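Local coordinates for protein iron superoxide dismutase (Trypanosoma cruzi, PDB 2GPC) that probably catalyses the dismutation of superoxide to dioxygen and hydrogen peroxide at an iron centre, as iron superoxide dismutases do, at residues 73-78 against 122-127; 17-22 against 167-172. All blocks are in the same frame, centred on the assembly; numbering follows the deposited sequence.

How the contacts relate
Both contacts join the alpha-hairpin domain to the C-terminal domain, but at different depths. The centre of contact 1 (73-78 with 122-127) lies about 2 Å from the centre of the chain, and this contact supplies the iron ligand His75; its centre is about 17 Å from that of contact 2 (17-22 with 167-172), a surface contact. In sequence, both segments of contact 1 fall between those of contact 2. The two meet where Tyr78 OH packs 4.1 Å from Leu19 CD1. The side chain of Leu19 is about 10 Å from the bound Fe(II) ion. The remaining protein ligands, His27, Asp160 and His164, lie outside both contacts: His27 in the helix that starts within 17-22, His164 shortly before 167-172.

Contact 1. Residues 73-78 against 122-127; sequences FNHTFY and SGWAWL. With FE2 (Fe (II) ion), chain C.
Trp124, near the start of strand 123-127, reaches helix 73-78 with its six-membered ring. Asn74 CB sits over one face of the Trp124 six-membered ring, 3.5 Å from the centroid of that ring and nearly along its normal, a CH-pi contact. The edge of the Trp124 six-membered ring points at the face of the His75 ring: the planes stand at 90° with centroids 4.9 Å apart, a T-shaped pair, and Trp124 CZ2 comes within 3.5 Å of His75 CE1. Further round the rim, Trp124 CZ3 packs against Tyr78 CB at 3.9 Å. The indole is thus in contact on one face and along its rim, while its NE1 hydrogen-bonds to Gln71 OE1.

His75 NE2 binds the iron at 2.1 Å, and His75 ND1 hydrogen-bonds to the backbone O of Gln71; together, the metal bond and the hydrogen bond should restrict rotation of the imidazole. Here helix 63-80 of the alpha-hairpin domain faces the central strand of the three-stranded antiparallel sheet of the C-terminal domain, and the tryptophan forms part of the second shell of the iron/manganese superoxide dismutase site. Water 1 lies 2.3 Å from the iron and joins the protein ligands His75, His27, Asp160 and His164.

Two residues on, Trp126 meets the amide end of Asn74. The Asn74 amide, turned 72° from the indole plane, brings OD1 to the indole edge, 3.4 Å from Trp126 CZ2, while its ND2 hydrogen-bonds to Gly145 O. Asn74 thus lies between the two tryptophans, CB on the first and OD1 at the second. Phe77, its CG anti to the backbone N, sets CD2 3.8 Å from Trp126 CZ3, the rings inclined at 47°. Trp126 NE1 hydrogen-bonds to Thr141 OG1.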
ATOM      1  N   PHE A  73       3.467 -16.962   0.644  1.00 10.37           N
ATOM      2  CA  PHE A  73       2.691 -17.760  -0.309  1.00 10.55           C
ATOM      3  C   PHE A  73       2.295 -16.929  -1.539  1.00 10.73           C
ATOM      4  O   PHE A  73       2.482 -17.376  -2.680  1.00 10.49           O
ATOM      5  CB  PHE A  73       1.450 -18.340   0.378  1.00 10.43           C
ATOM      6  CG  PHE A  73       0.527 -19.074  -0.549  1.00 11.65           C
ATOM      7  CD1 PHE A  73       0.605 -20.461  -0.680  1.00 13.35           C
ATOM      8  CD2 PHE A  73      -0.408 -18.387  -1.303  1.00 11.43           C
ATOM      9  CE1 PHE A  73      -0.251 -21.140  -1.543  1.00 13.65           C
ATOM     10  CE2 PHE A  73      -1.260 -19.051  -2.155  1.00 12.25           C
ATOM     11  CZ  PHE A  73      -1.178 -20.443  -2.279  1.00 12.38           C
ATOM     12  N   ASN A  74       1.772 -15.721  -1.311  1.00 10.34           N
ATOM     13  CA  ASN A  74       1.258 -14.887  -2.411  1.00 10.48           C
ATOM     14  C   ASN A  74       2.378 -14.518  -3.394  1.00 10.49           C
ATOM     15  O   ASN A  74       2.167 -14.526  -4.598  1.00 10.87           O
ATOM     16  CB  ASN A  74       0.593 -13.596  -1.897  1.00 10.44           C
ATOM     17  CG  ASN A  74      -0.675 -13.853  -1.094  1.00 10.88           C
ATOM     18  OD1 ASN A  74      -1.264 -14.914  -1.182  1.00 10.51           O
ATOM     19  ND2 ASN A  74      -1.099 -12.858  -0.304  1.00  9.74           N
ATOM     20  N   HIS A  75       3.569 -14.219  -2.878  1.00  9.97           N
ATOM     21  CA  HIS A  75       4.689 -13.816  -3.732  1.00  9.90           C
ATOM     22  C   HIS A  75       5.180 -14.986  -4.567  1.00 10.13           C
ATOM     23  O   HIS A  75       5.416 -14.836  -5.755  1.00  9.76           O
ATOM     24  CB  HIS A  75       5.833 -13.192  -2.913  1.00  9.72           C
ATOM     25  CG  HIS A  75       5.575 -11.768  -2.559  1.00  9.62           C
ATOM     26  ND1 HIS A  75       4.752 -11.407  -1.515  1.00  8.83           N
ATOM     27  CD2 HIS A  75       5.964 -10.615  -3.149  1.00  9.95           C
ATOM     28  CE1 HIS A  75       4.661 -10.092  -1.464  1.00  7.90           C
ATOM     29  NE2 HIS A  75       5.392  -9.584  -2.439  1.00  9.58           N
ATOM     30  N   THR A  76       5.302 -16.157  -3.955  1.00 10.49           N
ATOM     31  CA  THR A  76       5.700 -17.354  -4.707  1.00 10.25           C
ATOM     32  C   THR A  76       4.697 -17.646  -5.820  1.00 10.60           C
ATOM     33  O   THR A  76       5.086 -17.925  -6.952  1.00 10.39           O
ATOM     34  CB  THR A  76       5.896 -18.565  -3.770  1.00 10.62           C
ATOM     35  OG1 THR A  76       7.098 -18.393  -3.005  1.00  9.88           O
ATOM     36  CG2 THR A  76       6.162 -19.848  -4.570  1.00 10.23           C
ATOM     37  N   PHE A  77       3.410 -17.546  -5.510  1.00 10.60           N
ATOM     38  CA  PHE A  77       2.357 -17.768  -6.505  1.00 11.00           C
ATOM     39  C   PHE A  77       2.396 -16.726  -7.624  1.00 10.53           C
ATOM     40  O   PHE A  77       2.068 -17.016  -8.772  1.00 10.15           O
ATOM     41  CB  PHE A  77       0.981 -17.776  -5.834  1.00 11.20           C
ATOM     42  CG  PHE A  77      -0.058 -18.494  -6.620  1.00 13.46           C
ATOM     43  CD1 PHE A  77      -0.320 -19.838  -6.391  1.00 16.02           C
ATOM     44  CD2 PHE A  77      -0.766 -17.836  -7.616  1.00 14.93           C
ATOM     45  CE1 PHE A  77      -1.281 -20.517  -7.153  1.00 16.43           C
ATOM     46  CE2 PHE A  77      -1.721 -18.505  -8.375  1.00 15.29           C
ATOM     47  CZ  PHE A  77      -1.973 -19.842  -8.149  1.00 15.42           C
ATOM     48  N   TYR A  78       2.809 -15.516  -7.263  1.00  9.84           N
ATOM     49  CA  TYR A  78       2.957 -14.403  -8.201  1.00  9.42           C
ATOM     50  C   TYR A  78       4.087 -14.647  -9.223  1.00  9.57           C
ATOM     51  O   TYR A  78       3.884 -14.458 -10.426  1.00  8.65           O
ATOM     52  CB  TYR A  78       3.214 -13.129  -7.403  1.00  9.34           C
ATOM     53  CG  TYR A  78       3.624 -11.903  -8.186  1.00  8.31           C
ATOM     54  CD1 TYR A  78       2.804 -11.360  -9.179  1.00  8.29           C
ATOM     55  CD2 TYR A  78       4.812 -11.258  -7.899  1.00  6.93           C
ATOM     56  CE1 TYR A  78       3.182 -10.192  -9.864  1.00  9.06           C
ATOM     57  CE2 TYR A  78       5.207 -10.118  -8.581  1.00  8.45           C
ATOM     58  CZ  TYR A  78       4.388  -9.586  -9.562  1.00  8.29           C
ATOM     59  OH  TYR A  78       4.807  -8.447 -10.213  1.00 10.13           O
ATOM     60  N   SER A 122      -2.829  -1.311  -0.855  1.00 10.41           N
ATOM     61  CA  SER A 122      -2.009  -2.491  -1.103  1.00 10.31           C
ATOM     62  C   SER A 122      -2.893  -3.709  -1.267  1.00 10.15           C
ATOM     63  O   SER A 122      -3.841  -3.901  -0.496  1.00 10.01           O
ATOM     64  CB  SER A 122      -1.069  -2.722   0.081  1.00 10.22           C
ATOM     65  OG  SER A 122      -0.166  -1.640   0.262  1.00 11.77           O
ATOM     66  N   GLY A 123      -2.585  -4.542  -2.253  1.00  9.94           N
ATOM     67  CA  GLY A 123      -3.387  -5.727  -2.484  1.00 10.05           C
ATOM     68  C   GLY A 123      -2.942  -6.624  -3.618  1.00  9.95           C
ATOM     69  O   GLY A 123      -1.833  -6.518  -4.113  1.00 10.00           O
ATOM     70  N   TRP A 124      -3.862  -7.491  -4.031  1.00 10.27           N
ATOM     71  CA  TRP A 124      -3.608  -8.629  -4.924  1.00 10.16           C
ATOM     72  C   TRP A 124      -4.864  -8.858  -5.763  1.00 10.41           C
ATOM     73  O   TRP A 124      -5.977  -8.884  -5.231  1.00  9.91           O
ATOM     74  CB  TRP A 124      -3.347  -9.905  -4.115  1.00 10.17           C
ATOM     75  CG  TRP A 124      -2.145  -9.882  -3.239  1.00 10.39           C
ATOM     76  CD1 TRP A 124      -2.081  -9.496  -1.941  1.00 10.79           C
ATOM     77  CD2 TRP A 124      -0.818 -10.266  -3.610  1.00 10.59           C
ATOM     78  NE1 TRP A 124      -0.793  -9.605  -1.478  1.00 10.49           N
ATOM     79  CE2 TRP A 124       0.003 -10.077  -2.485  1.00 10.32           C
ATOM     80  CE3 TRP A 124      -0.241 -10.763  -4.787  1.00 11.02           C
ATOM     81  CZ2 TRP A 124       1.372 -10.359  -2.493  1.00 10.49           C
ATOM     82  CZ3 TRP A 124       1.113 -11.043  -4.796  1.00 11.27           C
ATOM     83  CH2 TRP A 124       1.907 -10.836  -3.652  1.00 10.66           C
ATOM     84  N   ALA A 125      -4.689  -9.011  -7.066  1.00 10.06           N
ATOM     85  CA  ALA A 125      -5.781  -9.350  -7.955  1.00 10.24           C
ATOM     86  C   ALA A 125      -5.630 -10.835  -8.280  1.00 10.50           C
ATOM     87  O   ALA A 125      -4.528 -11.278  -8.569  1.00 10.59           O
ATOM     88  CB  ALA A 125      -5.721  -8.507  -9.216  1.00 10.12           C
ATOM     89  N   TRP A 126      -6.728 -11.587  -8.198  1.00 10.91           N
ATOM     90  CA  TRP A 126      -6.728 -13.040  -8.427  1.00 10.87           C
ATOM     91  C   TRP A 126      -7.725 -13.488  -9.486  1.00 11.14           C
ATOM     92  O   TRP A 126      -8.793 -12.883  -9.663  1.00 11.28           O
ATOM     93  CB  TRP A 126      -7.081 -13.812  -7.140  1.00 10.76           C
ATOM     94  CG  TRP A 126      -6.164 -13.581  -5.985  1.00 11.52           C
ATOM     95  CD1 TRP A 126      -6.222 -12.552  -5.096  1.00 12.12           C
ATOM     96  CD2 TRP A 126      -5.056 -14.397  -5.577  1.00 11.15           C
ATOM     97  NE1 TRP A 126      -5.213 -12.667  -4.175  1.00 12.33           N
ATOM     98  CE2 TRP A 126      -4.491 -13.798  -4.440  1.00 10.38           C
ATOM     99  CE3 TRP A 126      -4.485 -15.583  -6.057  1.00 11.63           C
ATOM    100  CZ2 TRP A 126      -3.376 -14.325  -3.787  1.00 10.97           C
ATOM    101  CZ3 TRP A 126      -3.381 -16.113  -5.392  1.00 11.49           C
ATOM    102  CH2 TRP A 126      -2.840 -15.479  -4.281  1.00 10.47           C
ATOM    103  N   LEU A 127      -7.357 -14.565 -10.187  1.00 10.96           N
ATOM    104  CA  LEU A 127      -8.304 -15.457 -10.828  1.00 11.35           C
ATOM    105  C   LEU A 127      -8.355 -16.692  -9.941  1.00 11.70           C
ATOM    106  O   LEU A 127      -7.312 -17.238  -9.579  1.00 12.06           O
ATOM    107  CB  LEU A 127      -7.834 -15.854 -12.231  1.00 11.28           C
ATOM    108  CG  LEU A 127      -8.712 -16.855 -12.995  1.00 11.88           C
ATOM    109  CD1 LEU A 127     -10.115 -16.285 -13.236  1.00 11.75           C
ATOM    110  CD2 LEU A 127      -8.051 -17.258 -14.306  1.00 12.80           C
TER
HETATM  111 FE   FE2 C 195       5.004  -7.723  -3.340  1.00 10.61          FE
HETATM  112  O   HOH W   1       3.127  -7.566  -2.077  1.00  9.46           O

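Contact 2. Residues 17-22 against 167-172; sequences KGLSKQ and YVDYKN
Asp169 points its carboxylate at Ser20, and both of its oxygens are used. Asp169 OD2 accepts from Ser20 N (2.8 Å), with an N-H...O angle of 158°, and Asp169 OD1 accepts from Ser20 OG (2.6 Å). Each oxygen accepts through its syn lone pair, so the carboxylate receives the two donors of one residue as a bidentate pair, which should limit its rotation about chi2. With a chi1 of 63°, Ser20 OG lies between its own backbone N and carbonyl carbon, from where it reaches the carboxylate and also hydrogen-bonds to Gln23 N as the N-cap of helix 21-44. Gln23 OE1 accepts from Asp169 N, a further link to 167-172.

Tyr170 meets the Gly18 carbonyl with its ring edge. Tyr170 OH donates to Gly18 O (2.6 Å); the C=O...O angle is 131°, and the donor lies slightly tilted from the carbonyl plane. The hydroxyl has a second hydrogen-bond partner in Thr180 OG1 of helix 174-184. Along the same ring, Leu19 CD2 approaches the edge, 4.2 Å from Tyr170 CE2. Gly18 itself has a positive phi.

At the exposed end the contact is looser: Gln22 CG and Val168 CG1 are 4.1 Å apart, and the side chains cross at about a right angle. Val168 also packs on Leu26 of the long helix. What results is a helix N-cap bound by a carboxylate, joining the start of the alpha-hairpin domain's first long helix to the short helix 167-170 of the C-terminal domain.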
ATOM      1  N   LYS A  17      10.524  -8.113 -21.341  1.00 15.27           N
ATOM      2  CA  LYS A  17       9.072  -7.941 -21.395  1.00 15.73           C
ATOM      3  C   LYS A  17       8.532  -6.906 -20.384  1.00 15.38           C
ATOM      4  O   LYS A  17       7.335  -6.828 -20.181  1.00 14.90           O
ATOM      5  CB  LYS A  17       8.380  -9.306 -21.242  1.00 16.24           C
ATOM      6  CG  LYS A  17       8.481 -10.192 -22.514  1.00 18.07           C
ATOM      7  CD  LYS A  17       7.233 -11.038 -22.715  1.00 20.72           C
ATOM      8  CE  LYS A  17       7.290 -11.847 -24.005  1.00 22.60           C
ATOM      9  NZ  LYS A  17       6.278 -12.931 -23.947  1.00 23.46           N
ATOM     10  N   GLY A  18       9.422  -6.127 -19.759  1.00 14.95           N
ATOM     11  CA  GLY A  18       9.027  -4.932 -19.016  1.00 14.58           C
ATOM     12  C   GLY A  18       8.935  -5.019 -17.492  1.00 14.02           C
ATOM     13  O   GLY A  18       8.239  -4.202 -16.869  1.00 13.66           O
ATOM     14  N   LEU A  19       9.641  -5.978 -16.900  1.00 13.35           N
ATOM     15  CA  LEU A  19       9.900  -6.014 -15.455  1.00 13.09           C
ATOM     16  C   LEU A  19      11.384  -6.231 -15.274  1.00 12.83           C
ATOM     17  O   LEU A  19      11.884  -7.328 -15.506  1.00 12.54           O
ATOM     18  CB  LEU A  19       9.134  -7.148 -14.764  1.00 13.28           C
ATOM     19  CG  LEU A  19       7.688  -6.888 -14.352  1.00 14.80           C
ATOM     20  CD1 LEU A  19       7.173  -8.116 -13.583  1.00 16.73           C
ATOM     21  CD2 LEU A  19       7.536  -5.631 -13.524  1.00 15.25           C
ATOM     22  N   SER A  20      12.079  -5.173 -14.869  1.00 12.96           N
ATOM     23  CA  SER A  20      13.538  -5.096 -14.942  1.00 12.85           C
ATOM     24  C   SER A  20      14.211  -5.951 -13.884  1.00 12.80           C
ATOM     25  O   SER A  20      13.600  -6.305 -12.879  1.00 11.95           O
ATOM     26  CB  SER A  20      14.013  -3.645 -14.768  1.00 12.64           C
ATOM     27  OG  SER A  20      13.670  -3.155 -13.481  1.00 12.38           O
ATOM     28  N   LYS A  21      15.470  -6.299 -14.137  1.00 13.24           N
ATOM     29  CA  LYS A  21      16.288  -6.964 -13.127  1.00 13.78           C
ATOM     30  C   LYS A  21      16.213  -6.247 -11.782  1.00 14.00           C
ATOM     31  O   LYS A  21      16.078  -6.892 -10.742  1.00 14.21           O
ATOM     32  CB  LYS A  21      17.745  -7.084 -13.576  1.00 13.64           C
ATOM     33  CG  LYS A  21      18.574  -8.006 -12.696  1.00 14.40           C
ATOM     34  CD  LYS A  21      19.987  -8.197 -13.243  1.00 14.81           C
ATOM     35  CE  LYS A  21      20.725  -9.300 -12.502  1.00 14.80           C
ATOM     36  NZ  LYS A  21      22.186  -9.290 -12.792  1.00 13.43           N
ATOM     37  N   GLN A  22      16.284  -4.917 -11.801  1.00 14.45           N
ATOM     38  CA  GLN A  22      16.291  -4.143 -10.565  1.00 14.66           C
ATOM     39  C   GLN A  22      14.933  -4.203  -9.844  1.00 13.77           C
ATOM     40  O   GLN A  22      14.901  -4.423  -8.640  1.00 13.50           O
ATOM     41  CB  GLN A  22      16.760  -2.701 -10.832  1.00 15.27           C
ATOM     42  CG  GLN A  22      16.674  -1.747  -9.651  1.00 18.63           C
ATOM     43  CD  GLN A  22      17.668  -2.046  -8.533  1.00 21.78           C
ATOM     44  OE1 GLN A  22      18.436  -3.016  -8.592  1.00 24.26           O
ATOM     45  NE2 GLN A  22      17.667  -1.192  -7.521  1.00 24.15           N
ATOM     46  N   TYR A 167       6.683   0.139  -8.643  1.00 11.22           N
ATOM     47  CA  TYR A 167       7.048   1.556  -8.570  1.00 11.63           C
ATOM     48  C   TYR A 167       8.414   1.846  -9.198  1.00 11.56           C
ATOM     49  O   TYR A 167       8.644   2.925  -9.743  1.00 11.57           O
ATOM     50  CB  TYR A 167       7.000   2.092  -7.136  1.00 11.81           C
ATOM     51  CG  TYR A 167       6.450   3.499  -7.120  1.00 11.69           C
ATOM     52  CD1 TYR A 167       5.077   3.724  -7.170  1.00 12.07           C
ATOM     53  CD2 TYR A 167       7.301   4.598  -7.139  1.00 12.74           C
ATOM     54  CE1 TYR A 167       4.559   4.998  -7.193  1.00 12.94           C
ATOM     55  CE2 TYR A 167       6.795   5.889  -7.164  1.00 13.07           C
ATOM     56  CZ  TYR A 167       5.421   6.084  -7.199  1.00 12.44           C
ATOM     57  OH  TYR A 167       4.896   7.345  -7.228  1.00 13.47           O
ATOM     58  N   VAL A 168       9.315   0.873  -9.123  1.00 11.89           N
ATOM     59  CA  VAL A 168      10.654   1.022  -9.672  1.00 11.78           C
ATOM     60  C   VAL A 168      10.603   1.249 -11.182  1.00 11.87           C
ATOM     61  O   VAL A 168      11.263   2.156 -11.705  1.00 11.31           O
ATOM     62  CB  VAL A 168      11.532  -0.204  -9.318  1.00 12.02           C
ATOM     63  CG1 VAL A 168      12.923  -0.082  -9.916  1.00 11.35           C
ATOM     64  CG2 VAL A 168      11.577  -0.393  -7.807  1.00 11.27           C
ATOM     65  N   ASP A 169       9.789   0.461 -11.882  1.00 11.89           N
ATOM     66  CA  ASP A 169       9.741   0.534 -13.345  1.00 11.51           C
ATOM     67  C   ASP A 169       8.656   1.479 -13.867  1.00 11.42           C
ATOM     68  O   ASP A 169       8.822   2.077 -14.934  1.00 11.17           O
ATOM     69  CB  ASP A 169       9.465  -0.845 -13.938  1.00 11.48           C
ATOM     70  CG  ASP A 169      10.671  -1.740 -13.960  1.00 11.96           C
ATOM     71  OD1 ASP A 169      11.764  -1.367 -13.458  1.00 11.54           O
ATOM     72  OD2 ASP A 169      10.609  -2.863 -14.492  1.00 12.61           O
ATOM     73  N   TYR A 170       7.553   1.584 -13.131  1.00 11.18           N
ATOM     74  CA  TYR A 170       6.330   2.209 -13.632  1.00 11.14           C
ATOM     75  C   TYR A 170       5.915   3.444 -12.836  1.00 11.37           C
ATOM     76  O   TYR A 170       5.013   4.161 -13.249  1.00 10.53           O
ATOM     77  CB  TYR A 170       5.189   1.172 -13.659  1.00 11.29           C
ATOM     78  CG  TYR A 170       5.445   0.120 -14.698  1.00 11.66           C
ATOM     79  CD1 TYR A 170       5.002   0.295 -16.012  1.00 12.94           C
ATOM     80  CD2 TYR A 170       6.190  -1.012 -14.395  1.00 11.86           C
ATOM     81  CE1 TYR A 170       5.274  -0.647 -16.985  1.00 12.57           C
ATOM     82  CE2 TYR A 170       6.471  -1.961 -15.364  1.00 12.48           C
ATOM     83  CZ  TYR A 170       6.008  -1.766 -16.659  1.00 11.95           C
ATOM     84  OH  TYR A 170       6.292  -2.687 -17.631  1.00 12.53           O
ATOM     85  N   LYS A 171       6.598   3.695 -11.722  1.00 11.92           N
ATOM     86  CA  LYS A 171       6.194   4.724 -10.764  1.00 12.43           C
ATOM     87  C   LYS A 171       4.692   4.579 -10.477  1.00 11.82           C
ATOM     88  O   LYS A 171       4.237   3.495 -10.153  1.00 11.64           O
ATOM     89  CB  LYS A 171       6.601   6.123 -11.269  1.00 12.87           C
ATOM     90  CG  LYS A 171       8.122   6.328 -11.386  1.00 16.37           C
ATOM     91  CD  LYS A 171       8.545   6.786 -12.777  1.00 19.38           C
ATOM     92  CE  LYS A 171      10.065   6.974 -12.881  1.00 20.23           C
ATOM     93  NZ  LYS A 171      10.573   6.444 -14.186  1.00 22.49           N
ATOM     94  N   ASN A 172       3.924   5.658 -10.598  1.00 11.96           N
ATOM     95  CA  ASN A 172       2.482   5.651 -10.289  1.00 12.06           C
ATOM     96  C   ASN A 172       1.596   4.919 -11.299  1.00 12.18           C
ATOM     97  O   ASN A 172       0.410   4.718 -11.038  1.00 12.48           O
ATOM     98  CB  ASN A 172       1.968   7.088 -10.210  1.00 12.19           C
ATOM     99  CG  ASN A 172       2.112   7.818 -11.534  1.00 12.66           C
ATOM    100  OD1 ASN A 172       1.138   8.009 -12.283  1.00 15.56           O
ATOM    101  ND2 ASN A 172       3.330   8.209 -11.839  1.00 10.49           N
TER